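Local coordinates for protein tRNA-5-methyluridine(54) 2-sulfurtransferase (Pyrococcus horikoshii, PDB 3VRH) that catalyses the ATP-dependent 2-thiolation of a 5-methyluridine in the T loop of tRNAs, a modification that stabilises these tRNAs against heat, at residues K4-E9 with E23-E28; Y29-V34 with V205-A210; A61-V66 with K194-V199; E237-E240 with G244-F247. All blocks are in the same frame, centred on the assembly; numbering follows the deposited sequence.

In the fold
Contacts 2 and 3 are buried and contacts 1 and 4 lie at the surface. Helix 23-40 serves twice: its first turn carries a zinc ligand in contact 1, its next turns pack on helix 201-211 in contact 2. Contacts 2 and 3 are about 8 Å apart between centres and join through Phe-30 on Val-62 and Tyr-207 on Val-66, with contact 3 nested inside the chain loop that contact 2 closes. Chemistry follows place. A metal links the segments of contact 1, stacked rings and one hydroxyl-carboxylate bond those of contact 2, and chiefly aliphatic packing those of contact 3, whereas contact 4, near the second subunit, depends on a carboxylate gripping backbone N-H groups.

Contact 1. Residues K4-E9 with E23-E28; sequences KFCSRE and EEHFKE. With ZN (zinc ion), chain B.
His-25 and Cys-6 meet at a zinc ion, two of the four ligands of the Cys3His zinc site of the N-terminal LIM domain. Cys-3, the residue before Lys-4 and the other cysteine of the CxxC motif, supplies the third ligand, and Cys-22, just ahead of helix 23-40, the fourth. The imidazole starts from the first turn of that helix with CG beside the backbone N (chi1 -81°), which aims the ring across at the 4-9 loop. From CB outward, CB and CG pass the zinc without bonding, and ND1 then binds it at 2.2 Å. The whole ring, from CG and CD2 through to CE1 and NE2, lies beneath Phe-5 CB, which is 3.8 Å from His-25 NE2. This CB sits almost exactly over the imidazole centre, 8° off the normal, as a CH-pi contact on one face. The Phe-5 ring is set obliquely to the imidazole. Cys-6 comes in at the edge of the imidazole, close to its plane, with its SG 4.1 Å from His-25 ND1 and 2.5 Å from the zinc. The same sulfur also accepts a fairly straight bond from a loop amide: Arg-8 N lies 3.3 Å from Cys-6 SG, with an angle of 162° at the hydrogen.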
loop_
_atom_site.group_PDB
_atom_site.type_symbol
_atom_site.label_atom_id
_atom_site.label_comp_id
_atom_site.label_asym_id
_atom_site.label_seq_id
_atom_site.Cartn_x
_atom_site.Cartn_y
_atom_site.Cartn_z
ATOM N N LYS A 4 1.863 -7.877 34.995
ATOM C CA LYS A 4 2.554 -9.143 34.831
ATOM C C LYS A 4 3.708 -9.305 35.835
ATOM O O LYS A 4 4.057 -10.429 36.206
ATOM C CB LYS A 4 3.094 -9.269 33.406
ATOM C CG LYS A 4 3.724 -10.620 33.098
ATOM C CD LYS A 4 4.298 -10.695 31.683
ATOM C CE LYS A 4 5.364 -11.787 31.555
ATOM N NZ LYS A 4 5.949 -11.858 30.167
ATOM N N PHE A 5 4.299 -8.187 36.261
ATOM C CA PHE A 5 5.541 -8.237 37.034
ATOM C C PHE A 5 5.413 -7.827 38.501
ATOM O O PHE A 5 6.382 -7.919 39.263
ATOM C CB PHE A 5 6.627 -7.405 36.350
ATOM C CG PHE A 5 7.054 -7.958 35.030
ATOM C CD1 PHE A 5 7.887 -9.061 34.965
ATOM C CD2 PHE A 5 6.622 -7.382 33.849
ATOM C CE1 PHE A 5 8.285 -9.582 33.734
ATOM C CE2 PHE A 5 7.008 -7.893 32.623
ATOM C CZ PHE A 5 7.837 -8.996 32.563
ATOM N N CYS A 6 4.227 -7.374 38.883
ATOM C CA CYS A 6 3.943 -7.040 40.268
ATOM C C CYS A 6 2.447 -7.042 40.521
ATOM O O CYS A 6 1.657 -7.492 39.685
ATOM C CB CYS A 6 4.550 -5.691 40.662
ATOM S SG CYS A 6 3.685 -4.217 40.045
ATOM N N SER A 7 2.075 -6.525 41.683
ATOM C CA SER A 7 0.710 -6.606 42.184
ATOM C C SER A 7 -0.069 -5.314 41.911
ATOM O O SER A 7 -1.242 -5.185 42.285
ATOM C CB SER A 7 0.747 -6.955 43.684
ATOM O OG SER A 7 -0.357 -6.433 44.391
ATOM N N ARG A 8 0.584 -4.363 41.242
ATOM C CA ARG A 8 -0.049 -3.082 40.912
ATOM C C ARG A 8 -1.092 -3.214 39.802
ATOM O O ARG A 8 -1.054 -4.156 39.000
ATOM C CB ARG A 8 0.998 -2.028 40.529
ATOM C CG ARG A 8 1.890 -1.584 41.689
ATOM C CD ARG A 8 2.899 -0.528 41.267
ATOM N NE ARG A 8 3.868 -0.238 42.330
ATOM C CZ ARG A 8 5.039 -0.857 42.471
ATOM N NH1 ARG A 8 5.397 -1.813 41.614
ATOM N NH2 ARG A 8 5.859 -0.525 43.470
ATOM N N GLU A 9 -2.028 -2.268 39.772
ATOM C CA GLU A 9 -3.072 -2.260 38.750
ATOM C C GLU A 9 -2.480 -2.044 37.350
ATOM O O GLU A 9 -1.543 -1.259 37.164
ATOM C CB GLU A 9 -4.120 -1.190 39.059
ATOM C CG GLU A 9 -5.421 -1.371 38.268
ATOM C CD GLU A 9 -6.547 -0.455 38.743
ATOM O OE1 GLU A 9 -6.249 0.587 39.371
ATOM O OE2 GLU A 9 -7.731 -0.784 38.494
ATOM N N GLU A 23 2.120 1.273 35.413
ATOM C CA GLU A 23 2.801 2.464 34.929
ATOM C C GLU A 23 4.313 2.318 34.893
ATOM O O GLU A 23 4.939 2.599 33.880
ATOM C CB GLU A 23 2.442 3.664 35.798
ATOM C CG GLU A 23 1.118 4.316 35.471
ATOM C CD GLU A 23 1.041 5.730 36.029
ATOM O OE1 GLU A 23 -0.085 6.207 36.305
ATOM O OE2 GLU A 23 2.120 6.356 36.191
ATOM N N GLU A 24 4.905 1.880 36.005
ATOM C CA GLU A 24 6.362 1.865 36.110
ATOM C C GLU A 24 6.982 0.792 35.242
ATOM O O GLU A 24 8.031 1.007 34.634
ATOM C CB GLU A 24 6.804 1.712 37.562
ATOM C CG GLU A 24 6.588 2.974 38.386
ATOM C CD GLU A 24 7.344 4.174 37.823
ATOM O OE1 GLU A 24 8.527 4.011 37.437
ATOM O OE2 GLU A 24 6.752 5.274 37.755
ATOM N N HIS A 25 6.330 -0.366 35.173
ATOM C CA HIS A 25 6.823 -1.449 34.332
ATOM C C HIS A 25 6.580 -1.179 32.857
ATOM O O HIS A 25 7.304 -1.704 32.008
ATOM C CB HIS A 25 6.265 -2.820 34.748
ATOM C CG HIS A 25 7.000 -3.425 35.897
ATOM N ND1 HIS A 25 6.436 -3.568 37.141
ATOM C CD2 HIS A 25 8.280 -3.850 36.016
ATOM C CE1 HIS A 25 7.317 -4.088 37.974
ATOM N NE2 HIS A 25 8.449 -4.266 37.318
ATOM N N PHE A 26 5.567 -0.365 32.550
ATOM C CA PHE A 26 5.384 0.083 31.175
ATOM C C PHE A 26 6.511 1.029 30.755
ATOM O O PHE A 26 7.071 0.889 29.662
ATOM C CB PHE A 26 4.039 0.785 30.982
ATOM C CG PHE A 26 3.934 1.500 29.672
ATOM C CD1 PHE A 26 3.906 0.783 28.476
ATOM C CD2 PHE A 26 3.896 2.885 29.623
ATOM C CE1 PHE A 26 3.823 1.439 27.258
ATOM C CE2 PHE A 26 3.815 3.550 28.408
ATOM C CZ PHE A 26 3.780 2.828 27.222
ATOM N N LYS A 27 6.824 1.998 31.622
ATOM C CA LYS A 27 7.911 2.947 31.371
ATOM C C LYS A 27 9.183 2.182 31.055
ATOM O O LYS A 27 9.862 2.452 30.058
ATOM C CB LYS A 27 8.116 3.867 32.582
ATOM C CG LYS A 27 7.137 5.040 32.598
ATOM C CD LYS A 27 6.945 5.674 33.985
ATOM C CE LYS A 27 8.240 6.133 34.621
ATOM N NZ LYS A 27 7.972 7.007 35.824
ATOM N N GLU A 28 9.473 1.201 31.906
ATOM C CA GLU A 28 10.640 0.339 31.753
ATOM C C GLU A 28 10.619 -0.432 30.436
ATOM O O GLU A 28 11.615 -0.458 29.705
ATOM C CB GLU A 28 10.731 -0.621 32.943
ATOM C CG GLU A 28 11.849 -1.640 32.828
ATOM C CD GLU A 28 12.088 -2.431 34.121
ATOM O OE1 GLU A 28 11.229 -2.400 35.033
ATOM O OE2 GLU A 28 13.149 -3.088 34.219
HETATM ZN ZN ZN B . 4.271 -3.718 37.635
HETATM O O HOH W 1 -0.682 1.375 37.217
#

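Contact 2. Residues Y29-V34 with V205-A210; sequences YFERKV and VAYALA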
loop_
_atom_site.group_PDB
_atom_site.type_symbol
_atom_site.label_atom_id
_atom_site.label_comp_id
_atom_site.label_asym_id
_atom_site.label_seq_id
_atom_site.Cartn_x
_atom_site.Cartn_y
_atom_site.Cartn_z
ATOM N N TYR A 29 9.484 -1.053 30.123
ATOM C CA TYR A 29 9.337 -1.732 28.836
ATOM C C TYR A 29 9.617 -0.769 27.674
ATOM O O TYR A 29 10.333 -1.105 26.718
ATOM C CB TYR A 29 7.942 -2.360 28.722
ATOM C CG TYR A 29 7.417 -2.533 27.313
ATOM C CD1 TYR A 29 6.704 -1.510 26.694
ATOM C CD2 TYR A 29 7.615 -3.720 26.608
ATOM C CE1 TYR A 29 6.222 -1.648 25.410
ATOM C CE2 TYR A 29 7.127 -3.879 25.312
ATOM C CZ TYR A 29 6.426 -2.834 24.720
ATOM O OH TYR A 29 5.929 -2.938 23.438
ATOM N N PHE A 30 9.087 0.443 27.769
ATOM C CA PHE A 30 9.197 1.384 26.653
ATOM C C PHE A 30 10.650 1.808 26.473
ATOM O O PHE A 30 11.179 1.838 25.353
ATOM C CB PHE A 30 8.305 2.597 26.911
ATOM C CG PHE A 30 8.193 3.552 25.748
ATOM C CD1 PHE A 30 9.096 4.586 25.594
ATOM C CD2 PHE A 30 7.128 3.460 24.846
ATOM C CE1 PHE A 30 8.978 5.486 24.547
ATOM C CE2 PHE A 30 7.015 4.361 23.794
ATOM C CZ PHE A 30 7.947 5.376 23.655
ATOM N N GLU A 31 11.289 2.117 27.589
ATOM C CA GLU A 31 12.678 2.548 27.582
ATOM C C GLU A 31 13.608 1.435 27.089
ATOM O O GLU A 31 14.547 1.682 26.320
ATOM C CB GLU A 31 13.073 3.030 28.990
ATOM C CG GLU A 31 12.390 4.340 29.414
ATOM C CD GLU A 31 12.139 4.429 30.927
ATOM O OE1 GLU A 31 11.282 5.236 31.351
ATOM O OE2 GLU A 31 12.784 3.682 31.687
ATOM N N ARG A 32 13.338 0.207 27.520
ATOM C CA ARG A 32 14.102 -0.942 27.028
ATOM C C ARG A 32 13.932 -1.149 25.528
ATOM O O ARG A 32 14.912 -1.355 24.813
ATOM C CB ARG A 32 13.681 -2.217 27.750
ATOM C CG ARG A 32 14.124 -2.280 29.183
ATOM C CD ARG A 32 13.490 -3.469 29.893
ATOM N NE ARG A 32 13.982 -3.606 31.260
ATOM C CZ ARG A 32 15.113 -4.222 31.584
ATOM N NH1 ARG A 32 15.871 -4.767 30.636
ATOM N NH2 ARG A 32 15.486 -4.297 32.855
ATOM N N LYS A 33 12.691 -1.105 25.053
ATOM C CA LYS A 33 12.435 -1.256 23.619
ATOM C C LYS A 33 13.208 -0.216 22.799
ATOM O O LYS A 33 13.825 -0.536 21.786
ATOM C CB LYS A 33 10.945 -1.149 23.325
ATOM C CG LYS A 33 10.575 -1.514 21.889
ATOM C CD LYS A 33 9.126 -2.001 21.814
ATOM C CE LYS A 33 9.012 -3.377 21.138
ATOM N NZ LYS A 33 7.598 -3.933 21.127
ATOM N N VAL A 34 13.190 1.031 23.252
ATOM C CA VAL A 34 13.885 2.080 22.520
ATOM C C VAL A 34 15.390 1.799 22.538
ATOM O O VAL A 34 16.078 1.937 21.523
ATOM C CB VAL A 34 13.583 3.483 23.106
ATOM C CG1 VAL A 34 14.455 4.534 22.448
ATOM C CG2 VAL A 34 12.102 3.829 22.915
ATOM N N VAL A 205 1.829 7.841 23.201
ATOM C CA VAL A 205 0.812 8.530 23.993
ATOM C C VAL A 205 0.837 8.067 25.451
ATOM O O VAL A 205 0.906 8.892 26.373
ATOM C CB VAL A 205 -0.613 8.352 23.419
ATOM C CG1 VAL A 205 -1.663 8.854 24.430
ATOM C CG2 VAL A 205 -0.746 9.097 22.097
ATOM N N ALA A 206 0.819 6.757 25.666
ATOM C CA ALA A 206 0.821 6.242 27.029
ATOM C C ALA A 206 2.083 6.633 27.822
ATOM O O ALA A 206 2.034 6.874 29.033
ATOM C CB ALA A 206 0.610 4.728 27.029
ATOM N N TYR A 207 3.215 6.710 27.139
ATOM C CA TYR A 207 4.447 7.033 27.829
ATOM C C TYR A 207 4.479 8.492 28.267
ATOM O O TYR A 207 4.792 8.783 29.417
ATOM C CB TYR A 207 5.662 6.703 26.970
ATOM C CG TYR A 207 6.957 6.848 27.728
ATOM C CD1 TYR A 207 7.656 8.047 27.723
ATOM C CD2 TYR A 207 7.467 5.794 28.471
ATOM C CE1 TYR A 207 8.849 8.191 28.432
ATOM C CE2 TYR A 207 8.653 5.921 29.179
ATOM C CZ TYR A 207 9.344 7.121 29.154
ATOM O OH TYR A 207 10.525 7.261 29.854
ATOM N N ALA A 208 4.167 9.404 27.351
ATOM C CA ALA A 208 4.090 10.828 27.663
ATOM C C ALA A 208 3.211 11.106 28.874
ATOM O O ALA A 208 3.558 11.890 29.742
ATOM C CB ALA A 208 3.564 11.602 26.479
ATOM N N LEU A 209 2.057 10.470 28.914
ATOM C CA LEU A 209 1.110 10.711 29.985
ATOM C C LEU A 209 1.663 10.143 31.279
ATOM O O LEU A 209 1.481 10.729 32.340
ATOM C CB LEU A 209 -0.252 10.105 29.631
ATOM C CG LEU A 209 -0.703 10.649 28.259
ATOM C CD1 LEU A 209 -2.096 10.163 27.819
ATOM C CD2 LEU A 209 -0.590 12.194 28.214
ATOM N N ALA A 210 2.370 9.020 31.178
ATOM C CA ALA A 210 2.950 8.390 32.361
ATOM C C ALA A 210 4.032 9.260 32.980
ATOM O O ALA A 210 4.141 9.334 34.193
ATOM C CB ALA A 210 3.485 7.007 32.039
#
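Helix 23-40, which leads out of the N-terminal zinc module, docks on helix 201-211 of the PP-loop domain through an aromatic pair, Phe-30 and Tyr-207. The two rings form an offset stack, centroids 4.5 Å apart and planes inclined by 21°. The slide is such that Phe-30 CD1 lies over the rim of the tyrosine ring, 3.5 Å from Tyr-207 CD2, while Tyr-207 CB stands over the centre of the phenylalanine face, 4.0 Å from its centroid. With CG anti to the backbone N in both (chi1 -172°), each ring reaches out toward the opposing helix. Glu-31, one residue on, folds at chi2 and brings OE1 to the edge of the tyrosine ring in its plane, where Tyr-207 OH donates to Glu-31 OE1 over 2.6 Å. The hydroxyl meets the anti side of the carboxylate, whose plane stands nearly upright to the ring at 85°. OE1 also takes a salt bridge from Lys-69. A phenylalanine in place of Tyr-207 would probably leave Glu-31 OE1 without its hydroxyl donor and the carboxylate freer to turn. Val-62 and Val-66 of helix 58-69 back the tyrosine: helix 23-40 packs on two PP-loop-domain helices, as where an added N-terminal module docks on a HUP-type fold.

Contact 3. Residues A61-V66 with K194-V199; sequences AVTAYV and KPLYEV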
loop_
_atom_site.group_PDB
_atom_site.type_symbol
_atom_site.label_atom_id
_atom_site.label_comp_id
_atom_site.label_asym_id
_atom_site.label_seq_id
_atom_site.Cartn_x
_atom_site.Cartn_y
_atom_site.Cartn_z
ATOM N N ALA A 61 9.018 15.034 21.952
ATOM C CA ALA A 61 9.151 15.197 23.391
ATOM C C ALA A 61 9.573 13.909 24.080
ATOM O O ALA A 61 10.451 13.914 24.934
ATOM C CB ALA A 61 7.850 15.708 24.005
ATOM N N VAL A 62 8.909 12.811 23.732
ATOM C CA VAL A 62 9.197 11.518 24.335
ATOM C C VAL A 62 10.588 11.064 23.873
ATOM O O VAL A 62 11.338 10.435 24.627
ATOM C CB VAL A 62 8.084 10.477 23.958
ATOM C CG1 VAL A 62 8.546 9.036 24.185
ATOM C CG2 VAL A 62 6.807 10.762 24.757
ATOM N N THR A 63 10.932 11.404 22.632
ATOM C CA THR A 63 12.230 11.031 22.092
ATOM C C THR A 63 13.312 11.657 22.972
ATOM O O THR A 63 14.173 10.950 23.492
ATOM C CB THR A 63 12.430 11.500 20.639
ATOM O OG1 THR A 63 11.483 10.847 19.785
ATOM C CG2 THR A 63 13.831 11.174 20.150
ATOM N N ALA A 64 13.249 12.971 23.158
ATOM C CA ALA A 64 14.273 13.660 23.949
ATOM C C ALA A 64 14.246 13.189 25.388
ATOM O O ALA A 64 15.291 13.055 26.023
ATOM C CB ALA A 64 14.085 15.159 23.881
ATOM N N TYR A 65 13.049 12.930 25.893
ATOM C CA TYR A 65 12.889 12.467 27.251
ATOM C C TYR A 65 13.611 11.138 27.473
ATOM O O TYR A 65 14.348 10.987 28.445
ATOM C CB TYR A 65 11.404 12.336 27.632
ATOM C CG TYR A 65 11.187 12.027 29.111
ATOM C CD1 TYR A 65 11.388 10.742 29.613
ATOM C CD2 TYR A 65 10.781 13.017 29.999
ATOM C CE1 TYR A 65 11.197 10.444 30.936
ATOM C CE2 TYR A 65 10.595 12.734 31.357
ATOM C CZ TYR A 65 10.802 11.440 31.814
ATOM O OH TYR A 65 10.619 11.132 33.142
ATOM N N VAL A 66 13.386 10.179 26.583
ATOM C CA VAL A 66 13.942 8.844 26.758
ATOM C C VAL A 66 15.440 8.777 26.469
ATOM O O VAL A 66 16.175 8.117 27.201
ATOM C CB VAL A 66 13.185 7.764 25.930
ATOM C CG1 VAL A 66 13.839 6.398 26.086
ATOM C CG2 VAL A 66 11.736 7.672 26.380
ATOM N N LYS A 194 15.908 7.447 14.076
ATOM C CA LYS A 194 14.537 7.362 14.581
ATOM C C LYS A 194 14.507 6.314 15.696
ATOM O O LYS A 194 14.211 5.132 15.446
ATOM C CB LYS A 194 13.559 6.964 13.441
ATOM C CG LYS A 194 13.418 8.019 12.351
ATOM C CD LYS A 194 12.506 7.582 11.199
ATOM C CE LYS A 194 12.439 8.685 10.145
ATOM N NZ LYS A 194 11.456 8.390 9.055
ATOM N N PRO A 195 14.847 6.727 16.922
ATOM C CA PRO A 195 14.872 5.815 18.072
ATOM C C PRO A 195 13.506 5.228 18.452
ATOM O O PRO A 195 13.445 4.192 19.111
ATOM C CB PRO A 195 15.390 6.706 19.217
ATOM C CG PRO A 195 16.077 7.872 18.530
ATOM C CD PRO A 195 15.338 8.081 17.259
ATOM N N LEU A 196 12.425 5.887 18.056
ATOM C CA LEU A 196 11.099 5.386 18.375
ATOM C C LEU A 196 10.555 4.500 17.248
ATOM O O LEU A 196 9.357 4.221 17.198
ATOM C CB LEU A 196 10.135 6.540 18.624
ATOM C CG LEU A 196 10.487 7.517 19.748
ATOM C CD1 LEU A 196 9.277 8.400 20.042
ATOM C CD2 LEU A 196 10.984 6.782 21.019
ATOM N N TYR A 197 11.446 4.055 16.367
ATOM C CA TYR A 197 11.063 3.229 15.217
ATOM C C TYR A 197 10.143 2.052 15.527
ATOM O O TYR A 197 9.296 1.710 14.710
ATOM C CB TYR A 197 12.306 2.710 14.481
ATOM C CG TYR A 197 12.060 2.372 13.020
ATOM C CD1 TYR A 197 11.885 3.384 12.071
ATOM C CD2 TYR A 197 12.031 1.045 12.583
ATOM C CE1 TYR A 197 11.654 3.085 10.729
ATOM C CE2 TYR A 197 11.820 0.732 11.242
ATOM C CZ TYR A 197 11.631 1.755 10.312
ATOM O OH TYR A 197 11.413 1.441 8.965
ATOM N N GLU A 198 10.304 1.433 16.694
ATOM C CA GLU A 198 9.603 0.177 16.961
ATOM C C GLU A 198 8.511 0.274 18.012
ATOM O O GLU A 198 7.857 -0.736 18.332
ATOM C CB GLU A 198 10.587 -0.945 17.325
ATOM C CG GLU A 198 11.648 -1.187 16.256
ATOM C CD GLU A 198 12.512 -2.395 16.565
ATOM O OE1 GLU A 198 13.538 -2.232 17.257
ATOM O OE2 GLU A 198 12.157 -3.508 16.122
ATOM N N VAL A 199 8.316 1.471 18.561
ATOM C CA VAL A 199 7.206 1.681 19.481
ATOM C C VAL A 199 6.011 2.223 18.690
ATOM O O VAL A 199 6.185 2.885 17.664
ATOM C CB VAL A 199 7.560 2.627 20.651
ATOM C CG1 VAL A 199 8.577 1.994 21.565
ATOM C CG2 VAL A 199 8.061 3.975 20.118
#
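Leu-196 pushes its branched end against the side of helix 58-69, with CD1 lodged between the side chains of Val-62 and Thr-63. The tighter of the two meetings is with the threonine: Leu-196 CD1 lies 3.3 Å from Thr-63 OG1, and Leu-196 CG 3.5 Å from the same oxygen. This is a close carbon-to-oxygen packing contact. The hydroxyl's polar partner is within its own helix, the carbonyl O of Asp-59 one turn earlier. A chi1 of -64° sets Thr-63 OG1 beside the backbone N, where it can reach that carbonyl, and sends CG2 out anti to the N. That methyl points at a second residue of the loop, so that Thr-63 CG2 lies 4.3 Å from Pro-195 CG. On the other flank Val-62 CG1 touches Leu-196 CD1 at 4.3 Å. Helix 58-69 follows the strand 49-53 and the PP-loop of this HUP-type ATPase, whose residues Ser-55, Gly-57, Asp-59 and Ser-60 line the pocket holding bicine; Thr-63 also lies close to Gly-154, an ATP-binding residue. The 194-199 segment leaves strand 191-193 of the central sheet and heads for helix 201-211. It bends through two overlapping type I turns, the first closed by Tyr-197 N to Lys-194 O at 3.1 Å, the second by Val-199 N to Leu-196 O at 3.2 Å. Val-34 of helix 23-40 also packs against Leu-196.

Contact 4. Residues E237-E240 with G244-F247; sequences ELEE and GTKF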
loop_
_atom_site.group_PDB
_atom_site.type_symbol
_atom_site.label_atom_id
_atom_site.label_comp_id
_atom_site.label_asym_id
_atom_site.label_seq_id
_atom_site.Cartn_x
_atom_site.Cartn_y
_atom_site.Cartn_z
ATOM N N GLU A 237 -7.560 0.478 11.178
ATOM C CA GLU A 237 -8.660 -0.389 10.752
ATOM C C GLU A 237 -8.139 -1.788 10.455
ATOM O O GLU A 237 -8.582 -2.755 11.070
ATOM C CB GLU A 237 -9.393 0.174 9.528
ATOM C CG GLU A 237 -10.674 -0.603 9.173
ATOM C CD GLU A 237 -10.970 -0.637 7.671
ATOM O OE1 GLU A 237 -10.702 0.383 6.992
ATOM O OE2 GLU A 237 -11.461 -1.683 7.173
ATOM N N LEU A 238 -7.179 -1.883 9.535
ATOM C CA LEU A 238 -6.545 -3.158 9.189
ATOM C C LEU A 238 -5.919 -3.895 10.379
ATOM O O LEU A 238 -6.010 -5.127 10.474
ATOM C CB LEU A 238 -5.489 -2.958 8.099
ATOM C CG LEU A 238 -6.046 -2.544 6.749
ATOM C CD1 LEU A 238 -4.926 -2.406 5.746
ATOM C CD2 LEU A 238 -7.066 -3.571 6.269
ATOM N N GLU A 239 -5.277 -3.141 11.269
ATOM C CA GLU A 239 -4.678 -3.709 12.470
ATOM C C GLU A 239 -5.694 -4.420 13.378
ATOM O O GLU A 239 -5.401 -5.474 13.936
ATOM C CB GLU A 239 -3.965 -2.618 13.269
ATOM C CG GLU A 239 -3.061 -3.161 14.363
ATOM C CD GLU A 239 -1.830 -3.844 13.798
ATOM O OE1 GLU A 239 -1.205 -4.647 14.521
ATOM O OE2 GLU A 239 -1.490 -3.571 12.623
ATOM N N GLU A 240 -6.879 -3.841 13.543
ATOM C CA GLU A 240 -7.912 -4.468 14.369
ATOM C C GLU A 240 -8.500 -5.703 13.692
ATOM O O GLU A 240 -8.865 -6.658 14.367
ATOM C CB GLU A 240 -9.015 -3.472 14.740
ATOM C CG GLU A 240 -8.586 -2.456 15.792
ATOM C CD GLU A 240 -9.655 -1.410 16.097
ATOM O OE1 GLU A 240 -10.658 -1.330 15.347
ATOM O OE2 GLU A 240 -9.483 -0.665 17.093
ATOM N N GLY A 244 -0.899 -7.311 13.921
ATOM C CA GLY A 244 0.384 -7.678 13.360
ATOM C C GLY A 244 0.599 -7.098 11.971
ATOM O O GLY A 244 1.671 -7.222 11.401
ATOM N N THR A 245 -0.421 -6.448 11.432
ATOM C CA THR A 245 -0.342 -5.911 10.074
ATOM C C THR A 245 0.721 -4.823 9.932
ATOM O O THR A 245 1.556 -4.880 9.020
ATOM C CB THR A 245 -1.715 -5.381 9.604
ATOM O OG1 THR A 245 -2.614 -6.483 9.422
ATOM C CG2 THR A 245 -1.588 -4.617 8.285
ATOM N N LYS A 246 0.701 -3.846 10.836
ATOM C CA LYS A 246 1.601 -2.698 10.711
ATOM C C LYS A 246 3.054 -3.131 10.785
ATOM O O LYS A 246 3.894 -2.698 9.994
ATOM C CB LYS A 246 1.329 -1.658 11.799
ATOM C CG LYS A 246 0.104 -0.785 11.606
ATOM C CD LYS A 246 -0.232 -0.104 12.931
ATOM C CE LYS A 246 -1.536 0.665 12.886
ATOM N NZ LYS A 246 -2.004 1.046 14.265
ATOM N N PHE A 247 3.352 -3.977 11.762
ATOM C CA PHE A 247 4.714 -4.419 11.987
ATOM C C PHE A 247 5.191 -5.214 10.772
ATOM O O PHE A 247 6.307 -5.021 10.268
ATOM C CB PHE A 247 4.773 -5.292 13.242
ATOM C CG PHE A 247 6.154 -5.809 13.555
ATOM C CD1 PHE A 247 6.606 -7.004 13.012
ATOM C CD2 PHE A 247 7.014 -5.083 14.379
ATOM C CE1 PHE A 247 7.883 -7.474 13.285
ATOM C CE2 PHE A 247 8.295 -5.558 14.661
ATOM C CZ PHE A 247 8.724 -6.755 14.113
HETATM O O HOH W 2 1.359 -4.490 14.044
#
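The carboxylate of Glu-239 is the flat group here, with Gly-244 N above its plane and Lys-246 N on the syn lone pair of OE2. Gly-244 N donates to Glu-239 OE1 over 2.7 Å from 47° out of the plane, and Lys-246 N reaches Glu-239 OE2 at 2.8 Å. A water also donates to OE1 and accepts from Phe-247 N, 3.1 Å from its oxygen, tying a further backbone amide to the acid. A bend at chi2 (70°) carries the carboxylate of Glu-239 over the start of helix 245-256. The aliphatic run of Lys-246 passes beside it, CG 3.4 Å from Glu-239 OE2, on the way to Asn-236 and Asp-158, which hold the ammonium group. Next to Glu-239 along the helix, Leu-238 CB packs on Thr-245 CG2 at 4.2 Å, and Leu-238 also touches Val-234 of the second subunit. Were Glu-239 an alanine, the amides of Gly-244 and Lys-246 would probably lose their acceptor and the turn be less firmly held. With Gly-244 at the N-cap, the acid, whose negative charge would suit the helix dipole, is a side-chain acceptor for the first amides of a helix, at a short helix-turn-helix connection.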